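PDB 5NEN: lipase C from Serratia marcescens, which serves as the membrane fusion protein of a type I secretion system and probably helps to carry lipase across the two membranes of the cell envelope. Local coordinates for residues A[56-61]-A[68-73]; A[88-93]-A[112-117]; A[158-163]-A[220-225]; A[96-101]-A[133-138]; A[77-82]-A[267-272]. All blocks are in the same frame, centred on the assembly; numbering follows the deposited sequence.

Contact 1: residues A[56-61]-A[68-73]; sequences IAVRDG and EVLVQL
A57 and L70 form the close part of this contact. The backbone N-H of A57 gives a hydrogen bond to L70 O, with A57 N and L70 O 2.9 Å apart and an angle of 174° at the hydrogen. The same oxygen lies beside I56. I56 CG2 stands anti to its backbone nitrogen, which places it next to L70 O. One residue further on, V58 lays CG2 over L70. That methyl is 3.5 Å from L70 CD2 and equally close to L70 CA, and the two side chains cross obliquely. L70 is buried. Loop residues also hold it, through a backbone hydrogen bond with I274 and side-chain packing on S276. Both segments belong to the biotin-lipoyl-like region, and I56 and V71 make a single beta bridge there. In membrane fusion proteins the helical hairpin is inserted into the lipoyl domain. The bond to I274 fits this, since I274 follows the hairpin in sequence. The packing is looser toward V71, where I56 CG2 and V71 CG2 are 4.3 Å apart. A57 and V69 lie on the solvent side. There A57 CB comes closest to the backbone oxygen of V69, 3.3 Å from V69 O, and the side chain of V69 adds little. Beyond V58 the segment 56-61 diverges from its partner, and D60 packs instead on L285.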
# COMPACT_ATOMS: atom_id res chain seq x y z
N ILE A 56 -2.21 27.81 -47.34
CA ILE A 56 -1.65 27.08 -48.48
C ILE A 56 -0.29 27.67 -48.83
O ILE A 56 -0.09 28.88 -48.70
CB ILE A 56 -2.59 27.12 -49.73
CG1 ILE A 56 -4.05 26.80 -49.35
CG2 ILE A 56 -2.09 26.18 -50.82
CD1 ILE A 56 -5.00 26.59 -50.55
N ALA A 57 0.65 26.84 -49.26
CA ALA A 57 1.99 27.33 -49.59
C ALA A 57 2.24 27.33 -51.09
O ALA A 57 3.35 27.64 -51.53
CB ALA A 57 3.05 26.48 -48.88
N VAL A 58 1.22 26.98 -51.88
CA VAL A 58 1.39 26.80 -53.32
C VAL A 58 0.26 27.45 -54.14
O VAL A 58 -0.83 27.71 -53.63
CB VAL A 58 1.49 25.28 -53.68
CG1 VAL A 58 1.96 25.06 -55.10
CG2 VAL A 58 2.46 24.57 -52.74
N ARG A 59 0.55 27.73 -55.42
CA ARG A 59 -0.41 28.27 -56.39
C ARG A 59 0.07 27.84 -57.76
O ARG A 59 1.24 27.46 -57.91
CB ARG A 59 -0.48 29.78 -56.28
CG ARG A 59 0.83 30.34 -55.79
CD ARG A 59 0.70 31.63 -55.08
NE ARG A 59 1.85 31.86 -54.22
CZ ARG A 59 1.95 32.89 -53.40
NH1 ARG A 59 0.97 33.77 -53.36
NH2 ARG A 59 3.02 33.04 -52.64
N ASP A 60 -0.81 27.88 -58.76
CA ASP A 60 -0.47 27.45 -60.12
C ASP A 60 0.86 28.00 -60.63
O ASP A 60 1.31 29.07 -60.20
CB ASP A 60 -1.58 27.83 -61.10
CG ASP A 60 -2.72 26.82 -61.14
OD1 ASP A 60 -2.67 25.85 -60.34
OD2 ASP A 60 -3.65 27.01 -61.96
N GLY A 61 1.49 27.26 -61.55
CA GLY A 61 2.74 27.67 -62.18
C GLY A 61 3.95 27.62 -61.26
O GLY A 61 4.88 28.40 -61.42
N GLU A 68 7.67 18.62 -50.43
CA GLU A 68 7.49 19.99 -49.95
C GLU A 68 6.10 20.16 -49.33
O GLU A 68 5.20 19.36 -49.58
CB GLU A 68 7.70 20.99 -51.08
N VAL A 69 5.92 21.20 -48.52
CA VAL A 69 4.63 21.46 -47.89
C VAL A 69 3.76 22.31 -48.81
O VAL A 69 4.15 23.41 -49.22
CB VAL A 69 4.78 22.15 -46.52
CG1 VAL A 69 3.41 22.42 -45.91
CG2 VAL A 69 5.63 21.31 -45.59
N LEU A 70 2.57 21.79 -49.12
CA LEU A 70 1.65 22.46 -50.02
C LEU A 70 0.48 23.10 -49.26
O LEU A 70 -0.12 24.08 -49.72
CB LEU A 70 1.11 21.46 -51.06
CG LEU A 70 2.08 20.46 -51.69
CD1 LEU A 70 1.33 19.43 -52.54
CD2 LEU A 70 3.14 21.14 -52.54
N VAL A 71 0.16 22.54 -48.10
CA VAL A 71 -0.97 22.98 -47.29
C VAL A 71 -0.62 22.78 -45.81
O VAL A 71 0.24 21.97 -45.50
CB VAL A 71 -2.28 22.19 -47.64
CG1 VAL A 71 -3.45 22.70 -46.83
CG2 VAL A 71 -2.63 22.29 -49.13
N GLN A 72 -1.25 23.54 -44.91
CA GLN A 72 -1.26 23.21 -43.49
C GLN A 72 -2.70 23.08 -42.98
O GLN A 72 -3.64 23.29 -43.73
CB GLN A 72 -0.51 24.26 -42.67
CG GLN A 72 1.01 24.05 -42.52
CD GLN A 72 1.38 22.81 -41.70
OE1 GLN A 72 0.52 22.12 -41.14
NE2 GLN A 72 2.68 22.52 -41.63
N LEU A 73 -2.87 22.73 -41.71
CA LEU A 73 -4.18 22.83 -41.06
C LEU A 73 -3.92 23.36 -39.64
O LEU A 73 -2.77 23.37 -39.20
CB LEU A 73 -4.93 21.49 -41.08
CG LEU A 73 -6.21 21.23 -40.25
CD1 LEU A 73 -7.05 20.19 -40.95
CD2 LEU A 73 -5.93 20.74 -38.84

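Contact 2: residues A[88-93]-A[112-117]; sequences QYYTTL and SPILDA
Y90 and L93 on helix 76-103 face I114 and L115 on the short helix 113-117. The side chains of Y90 and I114 cross at about a right angle. The tyrosine presents a ring carbon, and Y90 CE1 is 3.9 Å from I114 CG2. The methyl comes to the ring obliquely. I114 carries this CG2 anti to its backbone nitrogen, while its CG1 branch leads to CD1 and the next partner. There I114 CD1 meets L93 CD1 at 4.3 Å. L115 works as a fork. One prong, CD1, sits 3.7 Å from L93 CB. The other, CD2, reaches the base of the tyrosine and lies 4.0 Å from Y90 CB, close to the Y90 carbonyl oxygen as well. L115 is buried, and it packs on V124 of helix 122-190, as does Y90. L93 also packs within its own helix. Its CD1 lies over one face of the Y89 ring, 3.8 Å above the plane and displaced toward the rim. No hydrogen bond crosses the contact, so the grip is apolar. S112 stands at the N-cap of helix 113-117, and D116 makes a salt bridge to K119. The two short helix axes come within 10.2 Å and make an angle of 124°. Helix 113-117 lies in the connection between helices 76-103 and 122-190, and its packing back on the first of these belongs to the AprE-like helical hairpin domain.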
# COMPACT_ATOMS: atom_id res chain seq x y z
N GLN A 88 -1.35 11.54 -20.23
CA GLN A 88 -1.67 10.26 -19.61
C GLN A 88 -0.45 9.35 -19.59
O GLN A 88 -0.08 8.74 -18.55
CB GLN A 88 -2.84 9.65 -20.35
CG GLN A 88 -3.90 10.71 -20.46
CD GLN A 88 -5.17 10.23 -21.10
OE1 GLN A 88 -5.79 9.27 -20.64
NE2 GLN A 88 -5.59 10.91 -22.17
N TYR A 89 0.23 9.34 -20.73
CA TYR A 89 1.45 8.57 -20.89
C TYR A 89 2.43 8.95 -19.80
O TYR A 89 2.98 8.08 -19.10
CB TYR A 89 2.05 8.84 -22.26
CG TYR A 89 3.25 7.98 -22.57
CD1 TYR A 89 3.24 6.62 -22.28
CD2 TYR A 89 4.37 8.51 -23.18
CE1 TYR A 89 4.34 5.81 -22.59
CE2 TYR A 89 5.47 7.73 -23.48
CZ TYR A 89 5.45 6.39 -23.18
OH TYR A 89 6.55 5.62 -23.48
N TYR A 90 2.62 10.25 -19.62
CA TYR A 90 3.57 10.73 -18.64
C TYR A 90 3.16 10.24 -17.25
O TYR A 90 4.04 9.96 -16.40
CB TYR A 90 3.66 12.26 -18.69
CG TYR A 90 4.34 12.78 -19.94
CD1 TYR A 90 5.25 12.00 -20.64
CD2 TYR A 90 4.05 14.04 -20.44
CE1 TYR A 90 5.87 12.48 -21.78
CE2 TYR A 90 4.66 14.52 -21.60
CZ TYR A 90 5.57 13.75 -22.27
OH TYR A 90 6.18 14.24 -23.41
N THR A 91 1.85 10.11 -17.03
CA THR A 91 1.45 9.72 -15.68
C THR A 91 1.83 8.26 -15.43
O THR A 91 2.40 7.88 -14.38
CB THR A 91 -0.06 9.92 -15.40
OG1 THR A 91 -0.44 11.25 -15.76
CG2 THR A 91 -0.31 9.74 -13.95
N THR A 92 1.56 7.42 -16.43
CA THR A 92 1.94 6.03 -16.26
C THR A 92 3.45 5.90 -16.15
O THR A 92 3.91 5.11 -15.35
CB THR A 92 1.43 5.16 -17.37
OG1 THR A 92 1.81 5.78 -18.60
CG2 THR A 92 -0.08 5.11 -17.31
N LEU A 93 4.22 6.69 -16.90
CA LEU A 93 5.69 6.62 -16.79
C LEU A 93 6.15 6.87 -15.38
O LEU A 93 7.02 6.16 -14.87
CB LEU A 93 6.39 7.61 -17.72
CG LEU A 93 6.34 7.14 -19.16
CD1 LEU A 93 7.10 8.06 -20.04
CD2 LEU A 93 6.98 5.78 -19.18
N SER A 112 12.06 7.65 -15.92
CA SER A 112 12.44 7.51 -17.32
C SER A 112 13.05 8.80 -17.84
O SER A 112 12.63 9.89 -17.48
CB SER A 112 11.21 7.15 -18.16
OG SER A 112 11.55 6.74 -19.46
N PRO A 113 14.05 8.68 -18.69
CA PRO A 113 14.67 9.90 -19.21
C PRO A 113 13.67 10.75 -19.98
O PRO A 113 13.84 11.97 -20.02
CB PRO A 113 15.76 9.38 -20.13
CG PRO A 113 16.11 8.05 -19.57
CD PRO A 113 14.80 7.47 -19.06
N ILE A 114 12.63 10.14 -20.55
CA ILE A 114 11.63 10.96 -21.23
C ILE A 114 11.05 11.98 -20.29
O ILE A 114 11.00 13.17 -20.60
CB ILE A 114 10.44 10.17 -21.78
CG1 ILE A 114 10.91 9.14 -22.78
CG2 ILE A 114 9.50 11.10 -22.50
CD1 ILE A 114 10.68 7.79 -22.32
N LEU A 115 10.64 11.49 -19.13
CA LEU A 115 10.05 12.30 -18.10
C LEU A 115 11.04 13.40 -17.72
O LEU A 115 10.65 14.56 -17.50
CB LEU A 115 9.74 11.44 -16.89
CG LEU A 115 8.35 10.85 -16.86
CD1 LEU A 115 8.18 10.03 -15.59
CD2 LEU A 115 7.30 11.93 -16.97
N ASP A 116 12.32 13.04 -17.68
CA ASP A 116 13.35 13.98 -17.31
C ASP A 116 13.30 15.14 -18.31
O ASP A 116 13.09 16.31 -17.93
CB ASP A 116 14.70 13.27 -17.32
CG ASP A 116 15.82 14.13 -16.86
OD1 ASP A 116 15.54 15.21 -16.30
OD2 ASP A 116 16.99 13.76 -17.10
N ALA A 117 13.32 14.79 -19.59
CA ALA A 117 13.38 15.77 -20.66
C ALA A 117 12.21 16.77 -20.63
O ALA A 117 12.35 17.90 -21.09
CB ALA A 117 13.43 15.05 -21.98

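Contact 3: residues A[158-163]-A[220-225]; sequences FQLKGL and GQLQKQ
L222 on helix 195-270 reaches across to L160, L163 and Q159 on helix 122-190. Its CB already touches the partner helix, with L222 CB 3.4 Å from L160 CD1. The next atom, L222 CG, is 4.0 Å from the same methyl. CG is anti to the carbonyl carbon of L222 (chi1 -75°), which carries the chain outward beside L160. The tip branch CD1 meets three residues. L222 CD1 is 3.4 Å from L160 CD1, 4.1 Å from L163 CD1 and 4.2 Å from Q159 CG. L160 and L222 slide past each other in opposite directions, whereas L163 and Q159 each lie across L222 at about a right angle. The other methyl of L160 serves a neighbour, and L160 CD2 is 4.1 Å from Q223 CG. Here Q223 lends the aliphatic part of its chain. The two short segments run nearly antiparallel, at 160°, with their axes 10.5 Å apart. They belong to the two long arms of the AprE-like alpha-helical hairpin. The second subunit also packs on helix 122-190. R123 of that subunit makes a cation-pi contact with F158 and a hydrogen bond to F158 O. Between the arms themselves no hydrogen bond or salt bridge forms across these segments. Leucine methyls and glutamine carbon chains make the contact, which implies cohesion by van der Waals packing at a partly exposed seam, without a directional polar bond.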
# COMPACT_ATOMS: atom_id res chain seq x y z
N PHE A 158 12.51 -12.96 24.35
CA PHE A 158 12.73 -12.45 25.70
C PHE A 158 11.86 -13.22 26.69
O PHE A 158 12.27 -13.48 27.82
CB PHE A 158 12.46 -10.94 25.73
CG PHE A 158 12.34 -10.33 27.12
CD1 PHE A 158 13.47 -9.94 27.83
CD2 PHE A 158 11.09 -10.06 27.67
CE1 PHE A 158 13.36 -9.34 29.10
CE2 PHE A 158 10.97 -9.46 28.93
CZ PHE A 158 12.11 -9.11 29.65
N GLN A 159 10.66 -13.61 26.27
CA GLN A 159 9.82 -14.41 27.15
C GLN A 159 10.38 -15.82 27.33
O GLN A 159 10.50 -16.32 28.46
CB GLN A 159 8.40 -14.47 26.59
CG GLN A 159 7.33 -14.48 27.66
CD GLN A 159 6.05 -13.85 27.18
OE1 GLN A 159 5.97 -13.38 26.04
NE2 GLN A 159 5.04 -13.80 28.05
N LEU A 160 10.76 -16.44 26.23
CA LEU A 160 11.32 -17.78 26.27
C LEU A 160 12.56 -17.83 27.16
O LEU A 160 12.81 -18.86 27.79
CB LEU A 160 11.65 -18.30 24.87
CG LEU A 160 10.55 -19.11 24.17
CD1 LEU A 160 9.23 -18.47 24.39
CD2 LEU A 160 10.81 -19.30 22.66
N LYS A 161 13.34 -16.75 27.19
CA LYS A 161 14.56 -16.78 27.98
C LYS A 161 14.18 -17.03 29.44
O LYS A 161 14.67 -17.97 30.08
CB LYS A 161 15.36 -15.48 27.83
N GLY A 162 13.24 -16.23 29.94
CA GLY A 162 12.79 -16.37 31.30
C GLY A 162 12.20 -17.76 31.53
O GLY A 162 12.53 -18.42 32.51
N LEU A 163 11.38 -18.22 30.61
CA LEU A 163 10.77 -19.52 30.79
C LEU A 163 11.81 -20.66 30.86
O LEU A 163 11.69 -21.56 31.69
CB LEU A 163 9.77 -19.78 29.65
CG LEU A 163 8.53 -18.89 29.74
CD1 LEU A 163 7.36 -19.47 28.95
CD2 LEU A 163 8.13 -18.71 31.19
N GLY A 220 6.21 -24.31 24.30
CA GLY A 220 5.86 -24.85 23.01
C GLY A 220 4.93 -23.92 22.28
O GLY A 220 5.11 -23.64 21.09
N GLN A 221 3.94 -23.42 23.01
CA GLN A 221 2.93 -22.59 22.39
C GLN A 221 3.60 -21.36 21.80
O GLN A 221 3.30 -20.94 20.67
CB GLN A 221 1.85 -22.23 23.40
CG GLN A 221 1.06 -23.45 23.90
CD GLN A 221 0.46 -24.34 22.81
OE1 GLN A 221 0.47 -24.01 21.62
NE2 GLN A 221 -0.07 -25.50 23.22
N LEU A 222 4.52 -20.80 22.57
CA LEU A 222 5.28 -19.63 22.13
C LEU A 222 6.18 -19.93 20.93
O LEU A 222 6.27 -19.12 20.02
CB LEU A 222 6.10 -19.09 23.30
CG LEU A 222 5.24 -18.34 24.32
CD1 LEU A 222 6.04 -17.82 25.49
CD2 LEU A 222 4.61 -17.17 23.58
N GLN A 223 6.84 -21.07 20.94
CA GLN A 223 7.72 -21.47 19.85
C GLN A 223 6.89 -21.49 18.56
O GLN A 223 7.35 -21.13 17.46
CB GLN A 223 8.33 -22.85 20.13
CG GLN A 223 9.55 -22.85 21.07
CD GLN A 223 9.71 -24.16 21.88
OE1 GLN A 223 8.74 -24.90 22.08
NE2 GLN A 223 10.93 -24.45 22.33
N LYS A 224 5.64 -21.92 18.73
CA LYS A 224 4.68 -21.89 17.65
C LYS A 224 4.42 -20.44 17.25
O LYS A 224 4.44 -20.12 16.07
CB LYS A 224 3.38 -22.60 18.04
N GLN A 225 4.23 -19.55 18.22
CA GLN A 225 3.93 -18.15 17.91
C GLN A 225 5.06 -17.56 17.08
O GLN A 225 4.84 -16.69 16.25
CB GLN A 225 3.70 -17.36 19.18
CG GLN A 225 2.58 -17.91 20.03
CD GLN A 225 2.13 -16.96 21.12
OE1 GLN A 225 2.63 -15.82 21.22
NE2 GLN A 225 1.19 -17.42 21.95

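Contact 4: residues A[96-101]-A[133-138]; sequences EGRLLA and QLFASR
R98 makes the largest share of this contact, lying against L134, F135 and R138. L134 CD2 covers one face of its guanidinium, 3.6 Å above the plane and offset toward the rim. Further back, R98 CD is 4.2 Å from F135 CB. An apolar touch follows one turn on, where A101 CB is 4.0 Å from F135 CE1. The end of R98 also meets another arginine. R138 NH1 comes to the edge of the R98 guanidinium, near its plane, with R98 NH1 and R138 NH1 3.6 Å apart. The two guanidinium planes are turned 73° against each other. R98 reaches this place by a bend at chi3, 79°, after an extended start. The residues lie on helices 76-103 and 122-190, whose segments here run almost parallel, at 22° and 10.3 Å between the short axes, within the AprE-like hairpin domain. The next shell probably accounts for the meeting of two like charges. E102, one turn beyond R98, makes a salt bridge to each arginine, OE2 to R98 NH1 and OE1 to R138 NH1. Its carboxylate probably offsets their repulsion. Q131 takes a hydrogen bond from R98 NE and helps to fix the rotation of that guanidinium. R138 NH2 extends the network to E243, a salt bridge that brings in helix 195-270. L134 also packs on G148 of the second subunit.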
# COMPACT_ATOMS: atom_id res chain seq x y z
N GLU A 96 5.23 3.82 -13.29
CA GLU A 96 6.01 2.68 -13.69
C GLU A 96 7.42 2.77 -13.09
O GLU A 96 8.00 1.76 -12.71
CB GLU A 96 6.06 2.63 -15.20
CG GLU A 96 6.52 1.34 -15.74
CD GLU A 96 6.53 1.35 -17.24
OE1 GLU A 96 7.33 2.11 -17.84
OE2 GLU A 96 5.70 0.63 -17.83
N GLY A 97 7.96 3.98 -13.03
CA GLY A 97 9.26 4.17 -12.40
C GLY A 97 9.13 3.73 -10.96
O GLY A 97 10.01 3.02 -10.40
N ARG A 98 8.01 4.12 -10.34
CA ARG A 98 7.82 3.77 -8.93
C ARG A 98 7.70 2.26 -8.76
O ARG A 98 8.40 1.68 -7.93
CB ARG A 98 6.60 4.45 -8.31
CG ARG A 98 6.15 3.83 -7.01
CD ARG A 98 5.04 4.65 -6.35
NE ARG A 98 3.72 4.42 -6.95
CZ ARG A 98 2.96 3.35 -6.71
NH1 ARG A 98 3.39 2.37 -5.92
NH2 ARG A 98 1.79 3.24 -7.30
N LEU A 99 6.84 1.63 -9.54
CA LEU A 99 6.64 0.21 -9.36
C LEU A 99 7.93 -0.58 -9.60
O LEU A 99 8.23 -1.46 -8.82
CB LEU A 99 5.53 -0.30 -10.28
CG LEU A 99 4.21 0.23 -9.73
CD1 LEU A 99 3.02 -0.27 -10.51
CD2 LEU A 99 4.08 -0.15 -8.28
N LEU A 100 8.70 -0.24 -10.62
CA LEU A 100 9.96 -0.95 -10.87
C LEU A 100 10.86 -0.87 -9.67
O LEU A 100 11.42 -1.88 -9.23
CB LEU A 100 10.70 -0.33 -12.03
CG LEU A 100 10.12 -0.61 -13.39
CD1 LEU A 100 11.01 0.06 -14.43
CD2 LEU A 100 10.01 -2.13 -13.58
N ALA A 101 11.00 0.34 -9.12
CA ALA A 101 11.82 0.43 -7.92
C ALA A 101 11.21 -0.42 -6.81
O ALA A 101 11.93 -1.14 -6.14
CB ALA A 101 11.96 1.87 -7.46
N GLN A 133 6.65 10.82 -3.50
CA GLN A 133 6.00 10.85 -2.20
C GLN A 133 5.47 9.44 -1.91
O GLN A 133 5.96 8.74 -1.02
CB GLN A 133 4.86 11.88 -2.21
CG GLN A 133 4.67 12.75 -0.96
CD GLN A 133 3.92 14.08 -1.24
OE1 GLN A 133 3.20 14.21 -2.23
NE2 GLN A 133 4.07 15.04 -0.33
N LEU A 134 4.56 8.99 -2.75
CA LEU A 134 3.88 7.71 -2.59
C LEU A 134 4.90 6.59 -2.41
O LEU A 134 4.67 5.65 -1.63
CB LEU A 134 2.96 7.45 -3.78
CG LEU A 134 2.14 6.15 -3.84
CD1 LEU A 134 1.51 5.70 -2.50
CD2 LEU A 134 1.06 6.31 -4.86
N PHE A 135 6.05 6.70 -3.08
CA PHE A 135 7.10 5.71 -2.89
C PHE A 135 7.66 5.78 -1.47
O PHE A 135 7.62 4.80 -0.74
CB PHE A 135 8.21 5.90 -3.91
CG PHE A 135 9.38 4.98 -3.72
CD1 PHE A 135 9.29 3.65 -4.10
CD2 PHE A 135 10.57 5.45 -3.21
CE1 PHE A 135 10.38 2.79 -3.95
CE2 PHE A 135 11.66 4.60 -3.06
CZ PHE A 135 11.56 3.28 -3.43
N ALA A 136 8.06 6.98 -1.05
CA ALA A 136 8.64 7.20 0.27
C ALA A 136 7.75 6.62 1.34
O ALA A 136 8.22 5.96 2.29
CB ALA A 136 8.82 8.70 0.52
N SER A 137 6.46 6.85 1.15
CA SER A 137 5.51 6.37 2.13
C SER A 137 5.53 4.87 2.11
O SER A 137 5.87 4.27 3.12
CB SER A 137 4.09 6.89 1.86
OG SER A 137 4.06 8.30 1.98
N ARG A 138 5.33 4.26 0.95
CA ARG A 138 5.17 2.80 0.90
C ARG A 138 6.39 2.01 1.41
O ARG A 138 6.23 0.99 2.12
CB ARG A 138 4.84 2.37 -0.50
CG ARG A 138 3.45 2.74 -0.92
CD ARG A 138 3.26 2.14 -2.29
NE ARG A 138 2.30 1.05 -2.23
CZ ARG A 138 2.49 -0.10 -2.86
NH1 ARG A 138 3.63 -0.27 -3.52
NH2 ARG A 138 1.59 -1.07 -2.78

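Contact 5: residues A[77-82]-A[267-272]; sequences QAQAQV and FDLGNT
Where the helical hairpin domain meets its lipoyl-like base, L269 near the end of helix 195-270 packs on A78 and Q79 near the start of helix 76-103. L269 points at the partner helix and its CD1 does most of the touching. This methyl is 3.6 Å from A78 CB and also rests on the backbone, 3.3 Å from Q79 N. Q79 then closes over the leucine tip. Its chain bends at chi2, 57°, which turns the amide back over L269. Q79 OE1 is 3.4 Å from L269 CD1 and equally near L269 CD2. The nitrogen of that amide is used elsewhere, since Q79 NE2 gives a hydrogen bond to D83 one turn along the helix. This bond should hold the amide in place. Two further pairs are loose. V82 CG2 is 4.4 Å from L269 CB, and A78 CB is 4.3 Å from T272 CG2. The contact brings together two segments that are 185 residues apart in the chain, and both lead to the lipoyl-like region, where the chain enters and leaves the hairpin. T272 lies at this exit. Its OG1 gives a 2.7 Å hydrogen bond to L269 O, in the plane of that carbonyl. T272 N also bonds to L269 O, so one residue supplies two donors to one oxygen. The side chain of T272 packs further on L73 and Q75, in the loop that leads into helix 76-103. V82 continues the packing on A265 and D266 of helix 195-270.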
# COMPACT_ATOMS: atom_id res chain seq x y z
N GLN A 77 -7.01 20.67 -32.63
CA GLN A 77 -7.64 19.49 -32.06
C GLN A 77 -6.69 18.30 -32.13
O GLN A 77 -6.61 17.51 -31.17
CB GLN A 77 -8.95 19.18 -32.79
CG GLN A 77 -9.81 20.40 -33.10
CD GLN A 77 -9.35 21.18 -34.33
OE1 GLN A 77 -8.24 20.97 -34.84
NE2 GLN A 77 -10.19 22.09 -34.81
N ALA A 78 -5.92 18.18 -33.21
CA ALA A 78 -4.91 17.13 -33.27
C ALA A 78 -3.79 17.37 -32.25
O ALA A 78 -3.29 16.42 -31.61
CB ALA A 78 -4.36 17.01 -34.66
N GLN A 79 -3.39 18.63 -32.09
CA GLN A 79 -2.40 18.97 -31.07
C GLN A 79 -2.94 18.66 -29.71
O GLN A 79 -2.20 18.22 -28.83
CB GLN A 79 -2.00 20.43 -31.11
CG GLN A 79 -0.83 20.72 -30.21
CD GLN A 79 0.36 19.86 -30.58
OE1 GLN A 79 0.74 19.77 -31.76
NE2 GLN A 79 0.99 19.25 -29.57
N ALA A 80 -4.23 18.93 -29.51
CA ALA A 80 -4.82 18.65 -28.21
C ALA A 80 -4.77 17.17 -27.92
O ALA A 80 -4.27 16.76 -26.87
CB ALA A 80 -6.24 19.13 -28.14
N GLN A 81 -5.21 16.35 -28.86
CA GLN A 81 -5.24 14.92 -28.56
C GLN A 81 -3.84 14.46 -28.21
O GLN A 81 -3.65 13.81 -27.17
CB GLN A 81 -5.79 14.10 -29.72
CG GLN A 81 -6.07 12.67 -29.31
CD GLN A 81 -7.19 12.05 -30.11
OE1 GLN A 81 -8.34 12.01 -29.66
NE2 GLN A 81 -6.86 11.54 -31.31
N VAL A 82 -2.86 14.86 -29.02
CA VAL A 82 -1.50 14.44 -28.73
C VAL A 82 -1.11 14.88 -27.34
O VAL A 82 -0.54 14.11 -26.59
CB VAL A 82 -0.49 14.98 -29.75
CG1 VAL A 82 0.95 14.84 -29.24
CG2 VAL A 82 -0.65 14.23 -31.06
N PHE A 267 0.70 10.23 -36.05
CA PHE A 267 0.45 10.09 -37.48
C PHE A 267 -0.55 11.15 -37.94
O PHE A 267 -0.33 11.82 -38.94
CB PHE A 267 -0.10 8.71 -37.84
N ASP A 268 -1.62 11.34 -37.18
CA ASP A 268 -2.64 12.32 -37.55
C ASP A 268 -2.10 13.75 -37.60
O ASP A 268 -2.31 14.48 -38.58
CB ASP A 268 -3.83 12.21 -36.59
CG ASP A 268 -4.52 10.85 -36.67
OD1 ASP A 268 -3.98 9.95 -37.36
OD2 ASP A 268 -5.62 10.69 -36.09
N LEU A 269 -1.37 14.15 -36.57
CA LEU A 269 -0.86 15.52 -36.54
C LEU A 269 0.20 15.73 -37.65
O LEU A 269 0.21 16.75 -38.33
CB LEU A 269 -0.27 15.82 -35.16
CG LEU A 269 0.20 17.23 -34.82
CD1 LEU A 269 -0.93 18.03 -34.17
CD2 LEU A 269 1.40 17.17 -33.90
N GLY A 270 1.06 14.74 -37.86
CA GLY A 270 2.03 14.79 -38.94
C GLY A 270 1.33 14.92 -40.27
O GLY A 270 1.83 15.57 -41.20
N ASN A 271 0.16 14.30 -40.35
CA ASN A 271 -0.66 14.29 -41.55
C ASN A 271 -1.52 15.53 -41.77
O ASN A 271 -2.18 15.66 -42.80
CB ASN A 271 -1.56 13.05 -41.54
CG ASN A 271 -1.25 12.09 -42.68
OD1 ASN A 271 -0.17 12.12 -43.26
ND2 ASN A 271 -2.21 11.23 -43.00
N THR A 272 -1.55 16.45 -40.80
CA THR A 272 -2.25 17.73 -41.06
C THR A 272 -1.52 18.62 -42.09
O THR A 272 -2.08 19.60 -42.58
CB THR A 272 -2.44 18.59 -39.78
OG1 THR A 272 -1.17 18.94 -39.21
CG2 THR A 272 -3.38 17.93 -38.75

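How the contacts relate
Contact 4 is the buried one. Contacts 2 and 5 are partly buried, and contacts 1 and 3 lie at the surface. Contact 1 sits in the lipoyl-like loops and alone has a hydrogen bond between its two segments. Contact 5 touches it through L73 and T272. Contacts 2, 4 and 5 share helix 76-103, with three different partners. Contacts 3 and 4 share helix 122-190, and contacts 3 and 5 share helix 195-270. Contacts 1 and 3 are about 87 Å apart between centres, on opposite sides of the chain's centre. Apolar side chains dominate contacts 2, 3 and 5, while contact 4 adds two arginines that share E102 as a salt-bridge partner.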